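Local coordinates for aspartate aminotransferase (Thermotoga maritima, PDB 1O4S), which catalyses the reversible, pyridoxal-phosphate-dependent transfer of an amino group from L-aspartate to 2-oxoglutarate, giving oxaloacetate and L-glutamate, at residues P54-V59 against H248-W253; F131-V136 against F358-F363; N185-V190 against Y328-V333. All coordinates share one frame; numbering follows the deposited sequence.

Interactions 2 and 3 are neighbours, their centres about 9 Å apart, and both reach the cofactor and the same sulfate (chain K): W135 of interaction 2 covers one face of the pyridine ring, while N185 of interaction 3 binds its O3. They are joined directly where F363 lies against F330 and where G362 O lies 3.1 Å from V333 N. Interaction 1 stands apart, its centre about 29 Å from that of interaction 2 and about 25 Å from that of interaction 3. It fastens the loop that follows K246, the cofactor-attachment lysine, not linked to PLP in this structure, with the side chain of M250 about 8 Å from PLP.

Interaction 1 of 3, residues P54-V59 against H248-W253; sequences PTPEPV and HSMTGW
The indole of W253 meets T55 at its edge: NE1 donates to T55 OG1 over 3.0 Å, and the hydroxyl oxygen lies in the ring plane, with an N-H...O angle of 158°. The two side chains cross at about a right angle. T55 holds its methyl anti to the backbone N (chi1 -64° for OG1), which brings CG2 within 4.1 Å of M250 CG and leaves OG1 facing both the indole and a water. That water accepts from T55 OG1 at 2.6 Å and donates to S249 O, so the hydroxyl is gripped from two sides and its proton is committed to the water. M250 bends at chi3 (60°), laying CE over one face of the W253 ring, toward its rim; the same methyl meets V59 CG1 tip to tip at 3.8 Å. P56 CD comes within 3.2 Å of H248 O. V59 and W253 also pack on A286 of helix 281-290, while N280 of the second subunit binds W253 O. The contact thus ties the N-terminal end of helix 57-68, where P56 holds the N-cap position, to the loop after the cofactor-attachment lysine K246, beside the dimer interface of the aminotransferase.

Interaction 2 of 3, residues F131-V136 against F358-F363; sequences FSPVWV and FLKPGF. With PLP (pyridoxal-5'-phosphate), chain M; SO4 (sulfate ion), chain L; SO4 (sulfate ion), chain K.
V134 and F358 bring the two backbones together, their CA atoms 4.8 Å apart, through a single hydrogen bond from V134 N to F358 O of 2.9 Å; the donor sits 20° out of the carbonyl plane, and the C=O...N angle is 132°. CA-H...O contacts flank it, from P133 CA to F358 O and from F358 CA to V134 O. The phenyl group of F358 turns its edge to this backbone, CD1 coming 3.5 Å from V134 O, while V136 CG1 approaches CE1 obliquely. V134 and L359 run side by side, pointing the same way, with V134 CG1 and L359 CD1 3.9 Å apart. P133, which follows a cis peptide bond, sets CG against K360 CB at 3.7 Å. K360 starts toward P133 but bends at chi2 (83°), carrying NZ away to a salt bridge with E153 and a 2.8 Å hydrogen bond to O1 of a sulfate (chain L). A water bridges S132 OG, 2.5 Å away, and L359 O, to which it donates. The CB of W135 points away from 358-363, and with CG anti to the backbone N the indole lies over one face of PLP, C2 of the cofactor lying over the ring centre and W135 CZ3 3.6 Å from PLP N1. At its edge, NE1 makes two weak bonds to the chain K sulfate, which R365 also binds. Stacking of an aromatic ring on the pyridine is a hallmark of fold-type I aminotransferases; here the turn after strand 127-132 supplies it, and the sulfate probably marks where a substrate carboxylate binds.

Interaction 3 of 3, residues N185-V190 against Y328-V333; sequences NPTGVV and YLFFKV. With PLP (pyridoxal-5'-phosphate), chain M; SO4 (sulfate ion), chain K.
N185 stacks its amide on the ring of Y328, the planes 16° apart and N185 CG 3.5 Å from Y328 CE2, with OD1 over one face toward the rim. The pair belongs to the active site of the fold-type I aminotransferases, where the loop after strand 175-180 meets strand 328-332 of the smaller sheet. Among the polar contacts, N185 has CG anti to its backbone N, which sends ND2 toward the cofactor; that one nitrogen donates to PLP O3 at 2.9 Å and to O1 of the chain K sulfate at 2.8 Å, both bonds nearly straight. R365 donates to OD1, so both ends of the amide are engaged and its rotation is fixed. Y328 OH bonds Y216 OH, itself a partner of PLP, which makes Y328 a second-shell residue. The apolar contacts centre on P186, which follows a cis peptide bond: CG sits over the face of F330, 3.8 Å from the centroid and 16° off the normal. T187 CG2 approaches the same ring obliquely. T187 OG1 accepts from V189 N, an ST turn that shapes the loop beyond P186, and also hydrogen-bonds N184 OD1. Water joins the two backbones, donating to T187 O and accepting from F330 N. Buried beside these, P186 O has no hydrogen-bonding partner in the model and lies 3.2 Å from Y328 CB.

Interaction 1 of 3, residues P54-V59 against H248-W253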
loop_
_atom_site.group_PDB
_atom_site.type_symbol
_atom_site.label_atom_id
_atom_site.label_comp_id
_atom_site.label_asym_id
_atom_site.label_seq_id
_atom_site.Cartn_x
_atom_site.Cartn_y
_atom_site.Cartn_z
ATOM N N PRO B 54 -2.051 7.975 -22.554
ATOM C CA PRO B 54 -0.831 8.136 -21.755
ATOM C C PRO B 54 -1.151 9.013 -20.595
ATOM O O PRO B 54 -2.201 9.649 -20.563
ATOM C CB PRO B 54 0.163 8.827 -22.730
ATOM C CG PRO B 54 -0.682 9.494 -23.797
ATOM C CD PRO B 54 -2.020 8.788 -23.793
ATOM N N THR B 55 -0.240 9.050 -19.642
ATOM C CA THR B 55 -0.188 10.119 -18.657
ATOM C C THR B 55 -0.099 11.458 -19.392
ATOM O O THR B 55 0.705 11.590 -20.303
ATOM C CB THR B 55 1.054 9.945 -17.788
ATOM O OG1 THR B 55 0.944 8.737 -17.047
ATOM C CG2 THR B 55 1.159 11.067 -16.781
ATOM N N PRO B 56 -0.903 12.452 -19.035
ATOM C CA PRO B 56 -0.811 13.742 -19.718
ATOM C C PRO B 56 0.584 14.317 -19.676
ATOM O O PRO B 56 1.222 14.275 -18.644
ATOM C CB PRO B 56 -1.784 14.611 -18.936
ATOM C CG PRO B 56 -2.788 13.656 -18.428
ATOM C CD PRO B 56 -1.969 12.464 -18.030
ATOM N N GLU B 57 1.050 14.857 -20.792
ATOM C CA GLU B 57 2.417 15.292 -20.877
ATOM C C GLU B 57 2.784 16.334 -19.807
ATOM O O GLU B 57 3.872 16.314 -19.314
ATOM C CB GLU B 57 2.744 15.786 -22.285
ATOM C CG GLU B 57 4.254 15.905 -22.569
ATOM C CD GLU B 57 5.003 14.557 -22.458
ATOM O OE1 GLU B 57 6.266 14.557 -22.463
ATOM O OE2 GLU B 57 4.338 13.476 -22.358
ATOM N N PRO B 58 1.909 17.258 -19.435
ATOM C CA PRO B 58 2.301 18.207 -18.386
ATOM C C PRO B 58 2.611 17.526 -17.065
ATOM O O PRO B 58 3.443 18.039 -16.309
ATOM C CB PRO B 58 1.104 19.162 -18.297
ATOM C CG PRO B 58 0.481 19.050 -19.654
ATOM C CD PRO B 58 0.588 17.581 -20.001
ATOM N N VAL B 59 1.941 16.409 -16.805
ATOM C CA VAL B 59 2.162 15.621 -15.611
ATOM C C VAL B 59 3.527 14.926 -15.704
ATOM O O VAL B 59 4.282 14.977 -14.763
ATOM C CB VAL B 59 1.048 14.570 -15.385
ATOM C CG1 VAL B 59 1.339 13.703 -14.117
ATOM C CG2 VAL B 59 -0.308 15.247 -15.279
ATOM N N HIS B 248 -7.415 10.745 -15.428
ATOM C CA HIS B 248 -6.209 11.248 -16.092
ATOM C C HIS B 248 -5.351 10.158 -16.662
ATOM O O HIS B 248 -4.194 10.395 -17.020
ATOM C CB HIS B 248 -5.373 12.044 -15.108
ATOM C CG HIS B 248 -6.002 13.335 -14.720
ATOM N ND1 HIS B 248 -6.808 13.463 -13.611
ATOM C CD2 HIS B 248 -5.987 14.545 -15.318
ATOM C CE1 HIS B 248 -7.220 14.715 -13.510
ATOM N NE2 HIS B 248 -6.744 15.389 -14.540
ATOM N N SER B 249 -5.908 8.962 -16.733
ATOM C CA SER B 249 -5.194 7.828 -17.253
ATOM C C SER B 249 -3.826 7.675 -16.574
ATOM O O SER B 249 -2.783 7.600 -17.243
ATOM C CB SER B 249 -5.037 7.936 -18.760
ATOM O OG SER B 249 -4.861 6.665 -19.324
ATOM N N MET B 250 -3.852 7.707 -15.245
ATOM C CA MET B 250 -2.648 7.625 -14.434
ATOM C C MET B 250 -2.651 6.386 -13.561
ATOM O O MET B 250 -2.156 6.412 -12.469
ATOM C CB MET B 250 -2.512 8.892 -13.585
ATOM C CG MET B 250 -2.098 10.089 -14.411
ATOM S SD MET B 250 -2.093 11.621 -13.455
ATOM C CE MET B 250 -0.896 11.267 -12.147
ATOM N N THR B 251 -3.220 5.281 -14.072
ATOM C CA THR B 251 -3.417 4.055 -13.280
ATOM C C THR B 251 -2.136 3.530 -12.645
ATOM O O THR B 251 -2.170 3.135 -11.486
ATOM C CB THR B 251 -4.036 2.906 -14.123
ATOM O OG1 THR B 251 -3.340 2.841 -15.352
ATOM C CG2 THR B 251 -5.504 3.134 -14.441
ATOM N N GLY B 252 -1.026 3.505 -13.385
ATOM C CA GLY B 252 0.231 3.006 -12.868
ATOM C C GLY B 252 0.920 3.894 -11.821
ATOM O O GLY B 252 1.830 3.442 -11.176
ATOM N N TRP B 253 0.473 5.133 -11.666
ATOM C CA TRP B 253 0.986 6.073 -10.652
ATOM C C TRP B 253 0.551 5.726 -9.227
ATOM O O TRP B 253 1.312 5.964 -8.307
ATOM C CB TRP B 253 0.619 7.521 -10.959
ATOM C CG TRP B 253 1.317 8.067 -12.125
ATOM C CD1 TRP B 253 0.885 8.074 -13.435
ATOM C CD2 TRP B 253 2.556 8.748 -12.111
ATOM N NE1 TRP B 253 1.797 8.729 -14.222
ATOM C CE2 TRP B 253 2.852 9.118 -13.439
ATOM C CE3 TRP B 253 3.474 9.070 -11.102
ATOM C CZ2 TRP B 253 4.016 9.787 -13.776
ATOM C CZ3 TRP B 253 4.634 9.724 -11.449
ATOM C CH2 TRP B 253 4.885 10.079 -12.772
HETATM O O HOH W 1 -0.280 6.537 -17.686
#

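Interaction 2 of 3, residues F131-V136 against F358-F363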
loop_
_atom_site.group_PDB
_atom_site.type_symbol
_atom_site.label_atom_id
_atom_site.label_comp_id
_atom_site.label_asym_id
_atom_site.label_seq_id
_atom_site.Cartn_x
_atom_site.Cartn_y
_atom_site.Cartn_z
ATOM N N PHE B 131 -23.788 -3.626 -3.850
ATOM C CA PHE B 131 -24.753 -3.781 -4.910
ATOM C C PHE B 131 -24.098 -4.483 -6.077
ATOM O O PHE B 131 -23.083 -4.018 -6.587
ATOM C CB PHE B 131 -25.301 -2.404 -5.327
ATOM C CG PHE B 131 -26.009 -1.675 -4.219
ATOM C CD1 PHE B 131 -25.385 -0.640 -3.538
ATOM C CD2 PHE B 131 -27.286 -2.081 -3.807
ATOM C CE1 PHE B 131 -26.022 0.030 -2.486
ATOM C CE2 PHE B 131 -27.936 -1.421 -2.746
ATOM C CZ PHE B 131 -27.295 -0.358 -2.084
ATOM N N SER B 132 -24.654 -5.612 -6.494
ATOM C CA SER B 132 -24.149 -6.330 -7.647
ATOM C C SER B 132 -25.029 -5.905 -8.840
ATOM O O SER B 132 -26.150 -5.487 -8.612
ATOM C CB SER B 132 -24.201 -7.836 -7.414
ATOM O OG SER B 132 -25.545 -8.289 -7.361
ATOM N N PRO B 133 -24.539 -5.980 -10.083
ATOM C CA PRO B 133 -23.135 -6.359 -10.407
ATOM C C PRO B 133 -22.076 -5.539 -9.669
ATOM O O PRO B 133 -22.206 -4.329 -9.567
ATOM C CB PRO B 133 -23.039 -6.137 -11.930
ATOM C CG PRO B 133 -24.461 -6.294 -12.420
ATOM C CD PRO B 133 -25.343 -5.764 -11.296
ATOM N N VAL B 134 -21.048 -6.196 -9.144
ATOM C CA VAL B 134 -20.126 -5.526 -8.218
ATOM C C VAL B 134 -18.668 -5.704 -8.627
ATOM O O VAL B 134 -18.264 -6.784 -8.998
ATOM C CB VAL B 134 -20.349 -6.006 -6.762
ATOM C CG1 VAL B 134 -19.912 -7.450 -6.584
ATOM C CG2 VAL B 134 -19.640 -5.093 -5.737
ATOM N N TRP B 135 -17.890 -4.622 -8.558
ATOM C CA TRP B 135 -16.454 -4.678 -8.848
ATOM C C TRP B 135 -15.729 -5.731 -7.973
ATOM O O TRP B 135 -16.056 -5.947 -6.804
ATOM C CB TRP B 135 -15.817 -3.293 -8.659
ATOM C CG TRP B 135 -14.380 -3.227 -9.037
ATOM C CD1 TRP B 135 -13.804 -3.667 -10.212
ATOM C CD2 TRP B 135 -13.316 -2.663 -8.263
ATOM N NE1 TRP B 135 -12.453 -3.415 -10.193
ATOM C CE2 TRP B 135 -12.126 -2.790 -9.017
ATOM C CE3 TRP B 135 -13.241 -2.056 -7.005
ATOM C CZ2 TRP B 135 -10.878 -2.332 -8.552
ATOM C CZ3 TRP B 135 -11.960 -1.592 -6.535
ATOM C CH2 TRP B 135 -10.822 -1.730 -7.314
ATOM N N VAL B 136 -14.726 -6.358 -8.566
ATOM C CA VAL B 136 -14.099 -7.539 -7.990
ATOM C C VAL B 136 -13.330 -7.375 -6.684
ATOM O O VAL B 136 -13.047 -8.378 -6.037
ATOM C CB VAL B 136 -13.180 -8.236 -9.014
ATOM C CG1 VAL B 136 -13.992 -8.747 -10.176
ATOM C CG2 VAL B 136 -12.074 -7.290 -9.512
ATOM N N PHE B 358 -18.426 -10.502 -11.509
ATOM C CA PHE B 358 -19.085 -9.385 -10.843
ATOM C C PHE B 358 -20.365 -9.818 -10.096
ATOM O O PHE B 358 -21.222 -8.986 -9.760
ATOM C CB PHE B 358 -19.392 -8.332 -11.899
ATOM C CG PHE B 358 -18.197 -7.977 -12.765
ATOM C CD1 PHE B 358 -17.271 -7.027 -12.339
ATOM C CD2 PHE B 358 -17.987 -8.600 -13.999
ATOM C CE1 PHE B 358 -16.140 -6.671 -13.153
ATOM C CE2 PHE B 358 -16.872 -8.274 -14.811
ATOM C CZ PHE B 358 -15.940 -7.305 -14.361
ATOM N N LEU B 359 -20.477 -11.126 -9.857
ATOM C CA LEU B 359 -21.638 -11.775 -9.233
ATOM C C LEU B 359 -22.948 -11.612 -9.996
ATOM O O LEU B 359 -24.021 -11.629 -9.396
ATOM C CB LEU B 359 -21.811 -11.315 -7.780
ATOM C CG LEU B 359 -20.530 -11.406 -6.941
ATOM C CD1 LEU B 359 -20.800 -11.103 -5.451
ATOM C CD2 LEU B 359 -19.868 -12.776 -7.140
ATOM N N LYS B 360 -22.862 -11.481 -11.312
ATOM C CA LYS B 360 -24.040 -11.385 -12.169
ATOM C C LYS B 360 -23.866 -12.264 -13.405
ATOM O O LYS B 360 -23.497 -11.765 -14.486
ATOM C CB LYS B 360 -24.320 -9.938 -12.575
ATOM C CG LYS B 360 -25.675 -9.777 -13.263
ATOM C CD LYS B 360 -26.799 -9.655 -12.257
ATOM C CE LYS B 360 -28.137 -9.610 -12.972
ATOM N NZ LYS B 360 -29.242 -9.273 -12.063
ATOM N N PRO B 361 -24.116 -13.565 -13.237
ATOM C CA PRO B 361 -24.034 -14.527 -14.342
ATOM C C PRO B 361 -24.995 -14.227 -15.503
ATOM O O PRO B 361 -25.996 -13.542 -15.340
ATOM C CB PRO B 361 -24.393 -15.863 -13.674
ATOM C CG PRO B 361 -24.091 -15.635 -12.187
ATOM C CD PRO B 361 -24.482 -14.213 -11.961
ATOM N N GLY B 362 -24.672 -14.741 -16.680
ATOM C CA GLY B 362 -25.467 -14.505 -17.864
ATOM C C GLY B 362 -25.230 -13.156 -18.513
ATOM O O GLY B 362 -26.023 -12.717 -19.344
ATOM N N PHE B 363 -24.141 -12.501 -18.127
ATOM C CA PHE B 363 -23.741 -11.213 -18.683
ATOM C C PHE B 363 -22.259 -11.269 -18.984
ATOM O O PHE B 363 -21.534 -12.128 -18.485
ATOM C CB PHE B 363 -24.006 -10.082 -17.688
ATOM C CG PHE B 363 -25.457 -9.686 -17.577
ATOM C CD1 PHE B 363 -26.310 -10.332 -16.669
ATOM C CD2 PHE B 363 -25.965 -8.653 -18.358
ATOM C CE1 PHE B 363 -27.655 -9.957 -16.548
ATOM C CE2 PHE B 363 -27.306 -8.264 -18.253
ATOM C CZ PHE B 363 -28.163 -8.921 -17.355
HETATM N N1 PLP M . -13.175 1.369 -8.158
HETATM C C2 PLP M . -13.519 0.846 -9.390
HETATM C C2A PLP M . -14.915 0.307 -9.499
HETATM C C3 PLP M . -12.594 0.799 -10.445
HETATM O O3 PLP M . -12.922 0.340 -11.533
HETATM C C4 PLP M . -11.311 1.342 -10.277
HETATM C C4A PLP M . -10.301 1.316 -11.445
HETATM C C5 PLP M . -11.014 1.887 -9.003
HETATM C C6 PLP M . -11.951 1.881 -7.971
HETATM C C5A PLP M . -9.703 2.522 -8.595
HETATM O O4P PLP M . -8.425 2.009 -8.929
HETATM P P PLP M . -7.073 2.775 -8.541
HETATM O O1P PLP M . -6.253 2.507 -9.748
HETATM O O2P PLP M . -7.352 4.197 -8.283
HETATM O O3P PLP M . -6.663 1.969 -7.372
HETATM S S SO4 L . -31.782 -9.259 -15.137
HETATM O O1 SO4 L . -30.616 -8.660 -14.475
HETATM O O2 SO4 L . -31.351 -10.037 -16.318
HETATM O O3 SO4 L . -32.366 -10.179 -14.154
HETATM O O4 SO4 L . -32.767 -8.217 -15.465
HETATM S S SO4 K . -11.284 -4.347 -13.471
HETATM O O1 SO4 K . -12.307 -3.305 -13.646
HETATM O O2 SO4 K . -11.888 -5.393 -12.638
HETATM O O3 SO4 K . -10.748 -4.909 -14.733
HETATM O O4 SO4 K . -10.152 -3.718 -12.813
HETATM O O HOH W 2 -25.552 -10.817 -7.069
#

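Interaction 3 of 3, residues N185-V190 against Y328-V333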
loop_
_atom_site.group_PDB
_atom_site.type_symbol
_atom_site.label_atom_id
_atom_site.label_comp_id
_atom_site.label_asym_id
_atom_site.label_seq_id
_atom_site.Cartn_x
_atom_site.Cartn_y
_atom_site.Cartn_z
ATOM N N ASN B 185 -18.843 0.253 -12.239
ATOM C CA ASN B 185 -18.121 -0.821 -12.881
ATOM C C ASN B 185 -18.799 -2.109 -12.346
ATOM O O ASN B 185 -18.735 -2.344 -11.125
ATOM C CB ASN B 185 -16.649 -0.728 -12.472
ATOM C CG ASN B 185 -15.791 -1.802 -13.082
ATOM O OD1 ASN B 185 -16.278 -2.711 -13.734
ATOM N ND2 ASN B 185 -14.480 -1.686 -12.891
ATOM N N PRO B 186 -19.353 -3.001 -13.185
ATOM C CA PRO B 186 -19.174 -3.084 -14.649
ATOM C C PRO B 186 -20.272 -2.574 -15.583
ATOM O O PRO B 186 -20.136 -2.769 -16.776
ATOM C CB PRO B 186 -19.099 -4.589 -14.844
ATOM C CG PRO B 186 -20.173 -5.103 -13.882
ATOM C CD PRO B 186 -20.128 -4.157 -12.687
ATOM N N THR B 187 -21.315 -1.940 -15.075
ATOM C CA THR B 187 -22.493 -1.672 -15.891
ATOM C C THR B 187 -22.461 -0.341 -16.594
ATOM O O THR B 187 -23.162 -0.155 -17.564
ATOM C CB THR B 187 -23.789 -1.737 -15.079
ATOM O OG1 THR B 187 -23.791 -0.733 -14.058
ATOM C CG2 THR B 187 -23.963 -3.088 -14.364
ATOM N N GLY B 188 -21.678 0.595 -16.080
ATOM C CA GLY B 188 -21.685 1.947 -16.559
ATOM C C GLY B 188 -22.864 2.784 -16.163
ATOM O O GLY B 188 -23.000 3.866 -16.683
ATOM N N VAL B 189 -23.734 2.312 -15.277
ATOM C CA VAL B 189 -24.867 3.127 -14.873
ATOM C C VAL B 189 -24.448 4.151 -13.831
ATOM O O VAL B 189 -23.409 4.033 -13.179
ATOM C CB VAL B 189 -26.084 2.324 -14.343
ATOM C CG1 VAL B 189 -26.526 1.288 -15.375
ATOM C CG2 VAL B 189 -25.793 1.696 -12.948
ATOM N N VAL B 190 -25.308 5.153 -13.701
ATOM C CA VAL B 190 -25.147 6.256 -12.797
ATOM C C VAL B 190 -26.411 6.238 -11.935
ATOM O O VAL B 190 -27.522 6.196 -12.440
ATOM C CB VAL B 190 -25.028 7.530 -13.634
ATOM C CG1 VAL B 190 -25.642 8.721 -12.956
ATOM C CG2 VAL B 190 -23.597 7.807 -14.047
ATOM N N TYR B 328 -17.272 0.774 -19.629
ATOM C CA TYR B 328 -17.789 -0.594 -19.716
ATOM C C TYR B 328 -19.219 -0.668 -20.279
ATOM O O TYR B 328 -20.048 0.263 -20.158
ATOM C CB TYR B 328 -17.767 -1.256 -18.346
ATOM C CG TYR B 328 -16.498 -0.989 -17.615
ATOM C CD1 TYR B 328 -15.325 -1.612 -18.006
ATOM C CD2 TYR B 328 -16.446 -0.049 -16.589
ATOM C CE1 TYR B 328 -14.145 -1.344 -17.373
ATOM C CE2 TYR B 328 -15.269 0.220 -15.939
ATOM C CZ TYR B 328 -14.103 -0.434 -16.344
ATOM O OH TYR B 328 -12.892 -0.231 -15.701
ATOM N N LEU B 329 -19.477 -1.799 -20.916
ATOM C CA LEU B 329 -20.788 -2.145 -21.380
ATOM C C LEU B 329 -21.042 -3.590 -20.910
ATOM O O LEU B 329 -20.258 -4.503 -21.201
ATOM C CB LEU B 329 -20.866 -1.989 -22.904
ATOM C CG LEU B 329 -22.301 -1.982 -23.422
ATOM C CD1 LEU B 329 -22.486 -1.021 -24.589
ATOM C CD2 LEU B 329 -22.731 -3.379 -23.807
ATOM N N PHE B 330 -22.130 -3.781 -20.161
ATOM C CA PHE B 330 -22.434 -5.072 -19.550
ATOM C C PHE B 330 -23.636 -5.705 -20.281
ATOM O O PHE B 330 -24.789 -5.380 -19.995
ATOM C CB PHE B 330 -22.725 -4.841 -18.065
ATOM C CG PHE B 330 -22.496 -6.049 -17.183
ATOM C CD1 PHE B 330 -23.499 -6.509 -16.354
ATOM C CD2 PHE B 330 -21.259 -6.683 -17.148
ATOM C CE1 PHE B 330 -23.286 -7.598 -15.539
ATOM C CE2 PHE B 330 -21.035 -7.753 -16.340
ATOM C CZ PHE B 330 -22.043 -8.221 -15.529
ATOM N N PHE B 331 -23.379 -6.594 -21.226
ATOM C CA PHE B 331 -24.489 -7.117 -22.032
ATOM C C PHE B 331 -24.876 -8.552 -21.714
ATOM O O PHE B 331 -24.142 -9.261 -21.047
ATOM C CB PHE B 331 -24.291 -6.868 -23.538
ATOM C CG PHE B 331 -23.151 -7.640 -24.193
ATOM C CD1 PHE B 331 -21.883 -7.068 -24.322
ATOM C CD2 PHE B 331 -23.379 -8.875 -24.786
ATOM C CE1 PHE B 331 -20.846 -7.745 -24.996
ATOM C CE2 PHE B 331 -22.349 -9.570 -25.448
ATOM C CZ PHE B 331 -21.081 -8.998 -25.562
ATOM N N LYS B 332 -26.062 -8.935 -22.178
ATOM C CA LYS B 332 -26.684 -10.214 -21.847
ATOM C C LYS B 332 -26.282 -11.263 -22.883
ATOM O O LYS B 332 -26.324 -11.019 -24.097
ATOM C CB LYS B 332 -28.200 -10.032 -21.806
ATOM C CG LYS B 332 -29.007 -11.212 -21.248
ATOM C CD LYS B 332 -29.386 -11.059 -19.768
ATOM C CE LYS B 332 -30.088 -12.331 -19.247
ATOM N NZ LYS B 332 -29.109 -13.378 -18.779
ATOM N N VAL B 333 -25.844 -12.412 -22.390
ATOM C CA VAL B 333 -25.480 -13.540 -23.234
ATOM C C VAL B 333 -26.392 -14.738 -22.928
ATOM O O VAL B 333 -26.930 -14.854 -21.825
ATOM C CB VAL B 333 -23.967 -13.920 -23.065
ATOM C CG1 VAL B 333 -23.070 -12.795 -23.567
ATOM C CG2 VAL B 333 -23.620 -14.287 -21.616
HETATM N N1 PLP M . -13.175 1.369 -8.158
HETATM C C2 PLP M . -13.519 0.846 -9.390
HETATM C C2A PLP M . -14.915 0.307 -9.499
HETATM C C3 PLP M . -12.594 0.799 -10.445
HETATM O O3 PLP M . -12.922 0.340 -11.533
HETATM C C4 PLP M . -11.311 1.342 -10.277
HETATM C C4A PLP M . -10.301 1.316 -11.445
HETATM C C5 PLP M . -11.014 1.887 -9.003
HETATM C C6 PLP M . -11.951 1.881 -7.971
HETATM C C5A PLP M . -9.703 2.522 -8.595
HETATM O O4P PLP M . -8.425 2.009 -8.929
HETATM P P PLP M . -7.073 2.775 -8.541
HETATM O O1P PLP M . -6.253 2.507 -9.748
HETATM O O2P PLP M . -7.352 4.197 -8.283
HETATM O O3P PLP M . -6.663 1.969 -7.372
HETATM S S SO4 K . -11.284 -4.347 -13.471
HETATM O O1 SO4 K . -12.307 -3.305 -13.646
HETATM O O2 SO4 K . -11.888 -5.393 -12.638
HETATM O O3 SO4 K . -10.748 -4.909 -14.733
HETATM O O4 SO4 K . -10.152 -3.718 -12.813
HETATM O O HOH W 3 -24.009 -1.421 -19.644
#